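Local coordinates for RNA-binding protein (Porphyromonas gingivalis W83, PDB 7JLY) that probably binds RNA through a single RNA recognition motif domain and can also bind calcium, at residues G8-N11 with Y12-E16. Residues are numbered along the deposited sequence; the frame is centred on the assembly and turned at random.
Sequences GNLN and YRVRE
Asn-11 O accepts a hydrogen bond from Val-14 N at 2.8 Å, closing a type I beta turn that runs from Asn-11 to Val-14 and reverses the chain between strand 3-8 and helix 16-23. The same carbonyl oxygen also accepts a hydrogen bond from a water, which donates a second one to Val-14 O and so ties together the backbone at the two ends of the turn. The side chain of Asn-11 adds a second bond: with CG anti to the backbone N (chi1 -173°), the amide lies beside its own carbonyl carbon, next to the chain that follows, and OD1 accepts a hydrogen bond from Arg-13 N at 2.9 Å. That bond is nearly straight at the hydrogen (167°), although the donor stands 29° off the plane of the amide. This is an Asx turn laid over the beta turn. ND2 of the same amide reaches Gln-70 O, which fixes the flip of the group. CB of Arg-13 packs 3.4 Å from Asn-11 OD1, while its guanidinium leads away. On the buried side, Val-14 CG2 lies 4.0 Å from Asn-11 CB, and Val-14 CG1 meets Leu-10 CD1 at 4.1 Å, the two side chains crossing at about a right angle. Both also touch Leu-19 of helix 16-23. Just beyond, Arg-15 takes the N-cap position. The whole is the first beta-alpha connection of the RNA recognition motif fold, leading from its first strand into its first helix.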
ATOM      1  N   GLY A   8       3.441   4.798  -0.042  1.00 17.54           N
ATOM      2  CA  GLY A   8       4.004   5.857   0.786  1.00 16.19           C
ATOM      3  C   GLY A   8       3.535   7.245   0.392  1.00 18.61           C
ATOM      4  O   GLY A   8       2.711   7.377  -0.513  1.00 15.96           O
ATOM      5  N   ASN A   9       4.064   8.263   1.080  1.00 15.20           N
ATOM      6  CA  ASN A   9       3.577   9.644   0.980  1.00 17.24           C
ATOM      7  C   ASN A   9       2.074   9.740   1.269  1.00 19.13           C
ATOM      8  O   ASN A   9       1.350  10.547   0.666  1.00 17.02           O
ATOM      9  CB  ASN A   9       3.876  10.238  -0.394  1.00 17.95           C
ATOM     10  CG  ASN A   9       3.758  11.737  -0.394  1.00 18.97           C
ATOM     11  OD1 ASN A   9       4.061  12.366   0.607  1.00 16.67           O
ATOM     12  ND2 ASN A   9       3.253  12.311  -1.484  1.00 17.71           N
ATOM     13  N   LEU A  10       1.607   8.915   2.199  1.00 16.81           N
ATOM     14  CA  LEU A  10       0.177   8.810   2.486  1.00 17.49           C
ATOM     15  C   LEU A  10      -0.322   9.921   3.392  1.00 17.04           C
ATOM     16  O   LEU A  10       0.348  10.291   4.349  1.00 18.00           O
ATOM     17  CB  LEU A  10      -0.130   7.459   3.144  1.00 16.12           C
ATOM     18  CG  LEU A  10       0.115   6.211   2.296  1.00 17.79           C
ATOM     19  CD1 LEU A  10      -0.088   4.950   3.136  1.00 15.35           C
ATOM     20  CD2 LEU A  10      -0.835   6.203   1.096  1.00 15.75           C
ATOM     21  N   ASN A  11      -1.492  10.463   3.070  1.00 17.53           N
ATOM     22  CA  ASN A  11      -2.289  11.221   4.030  1.00 18.04           C
ATOM     23  C   ASN A  11      -2.301  10.440   5.350  1.00 18.35           C
ATOM     24  O   ASN A  11      -2.542   9.231   5.353  1.00 16.74           O
ATOM     25  CB  ASN A  11      -3.710  11.423   3.473  1.00 17.96           C
ATOM     26  CG  ASN A  11      -4.575  12.355   4.327  1.00 20.82           C
ATOM     27  OD1 ASN A  11      -4.518  12.345   5.565  1.00 20.81           O
ATOM     28  ND2 ASN A  11      -5.398  13.156   3.658  1.00 19.88           N
ATOM     29  N   TYR A  12      -2.009  11.101   6.465  1.00 17.36           N
ATOM     30  CA  TYR A  12      -1.897  10.373   7.732  1.00 15.31           C
ATOM     31  C   TYR A  12      -3.227   9.765   8.180  1.00 16.02           C
ATOM     32  O   TYR A  12      -3.258   8.932   9.086  1.00 18.23           O
ATOM     33  CB  TYR A  12      -1.336  11.284   8.824  1.00 19.55           C
ATOM     34  CG  TYR A  12       0.113  11.655   8.617  1.00 17.07           C
ATOM     35  CD1 TYR A  12       1.104  10.674   8.557  1.00 18.66           C
ATOM     36  CD2 TYR A  12       0.496  12.975   8.487  1.00 18.48           C
ATOM     37  CE1 TYR A  12       2.427  11.007   8.370  1.00 18.21           C
ATOM     38  CE2 TYR A  12       1.815  13.317   8.303  1.00 19.22           C
ATOM     39  CZ  TYR A  12       2.780  12.334   8.247  1.00 20.05           C
ATOM     40  OH  TYR A  12       4.108  12.680   8.061  1.00 21.49           O
ATOM     41  N   ARG A  13      -4.321  10.167   7.535  1.00 17.27           N
ATOM     42  CA  ARG A  13      -5.628   9.578   7.799  1.00 18.97           C
ATOM     43  C   ARG A  13      -5.828   8.248   7.066  1.00 18.51           C
ATOM     44  O   ARG A  13      -6.799   7.537   7.325  1.00 21.40           O
ATOM     45  CB  ARG A  13      -6.749  10.541   7.396  1.00 18.66           C
ATOM     46  CG  ARG A  13      -6.807  11.814   8.225  1.00 24.73           C
ATOM     47  CD  ARG A  13      -7.971  12.711   7.782  1.00 27.17           C
ATOM     48  NE  ARG A  13      -9.267  12.205   8.229  1.00 26.56           N
ATOM     49  CZ  ARG A  13     -10.106  11.506   7.470  1.00 26.41           C
ATOM     50  NH1 ARG A  13      -9.793  11.213   6.216  1.00 26.42           N
ATOM     51  NH2 ARG A  13     -11.260  11.088   7.971  1.00 28.30           N
ATOM     52  N   VAL A  14      -4.932   7.911   6.145  1.00 16.40           N
ATOM     53  CA  VAL A  14      -5.097   6.652   5.404  1.00 17.79           C
ATOM     54  C   VAL A  14      -4.933   5.431   6.321  1.00 18.93           C
ATOM     55  O   VAL A  14      -3.908   5.270   6.987  1.00 18.48           O
ATOM     56  CB  VAL A  14      -4.107   6.549   4.236  1.00 18.03           C
ATOM     57  CG1 VAL A  14      -4.099   5.138   3.678  1.00 17.73           C
ATOM     58  CG2 VAL A  14      -4.490   7.538   3.145  1.00 18.30           C
ATOM     59  N   ARG A  15      -5.970   4.592   6.360  1.00 18.70           N
ATOM     60  CA  ARG A  15      -5.996   3.388   7.197  1.00 17.85           C
ATOM     61  C   ARG A  15      -5.639   2.144   6.403  1.00 19.03           C
ATOM     62  O   ARG A  15      -5.634   2.168   5.181  1.00 16.59           O
ATOM     63  CB  ARG A  15      -7.384   3.191   7.799  1.00 18.33           C
ATOM     64  CG  ARG A  15      -7.842   4.346   8.659  1.00 23.50           C
ATOM     65  CD  ARG A  15      -9.353   4.316   8.839  1.00 26.21           C
ATOM     66  NE  ARG A  15     -10.068   4.421   7.569  1.00 22.71           N
ATOM     67  CZ  ARG A  15     -11.392   4.404   7.469  1.00 27.69           C
ATOM     68  NH1 ARG A  15     -12.127   4.278   8.566  1.00 29.90           N
ATOM     69  NH2 ARG A  15     -11.985   4.508   6.286  1.00 25.10           N
ATOM     70  N   GLU A  16      -5.372   1.047   7.106  1.00 19.06           N
ATOM     71  CA  GLU A  16      -5.169  -0.229   6.425  1.00 20.36           C
ATOM     72  C   GLU A  16      -6.364  -0.600   5.545  1.00 19.42           C
ATOM     73  O   GLU A  16      -6.187  -1.136   4.445  1.00 19.51           O
ATOM     74  CB  GLU A  16      -4.880  -1.330   7.446  1.00 18.54           C
ATOM     75  CG  GLU A  16      -3.470  -1.180   8.028  1.00 21.73           C
ATOM     76  CD  GLU A  16      -3.191  -2.128   9.169  1.00 25.66           C
ATOM     77  OE1 GLU A  16      -4.051  -2.990   9.437  1.00 29.25           O
ATOM     78  OE2 GLU A  16      -2.113  -2.004   9.790  1.00 23.60           O
TER
HETATM   79  O   HOH W   1      -1.587   6.813   6.620  1.00 16.94           O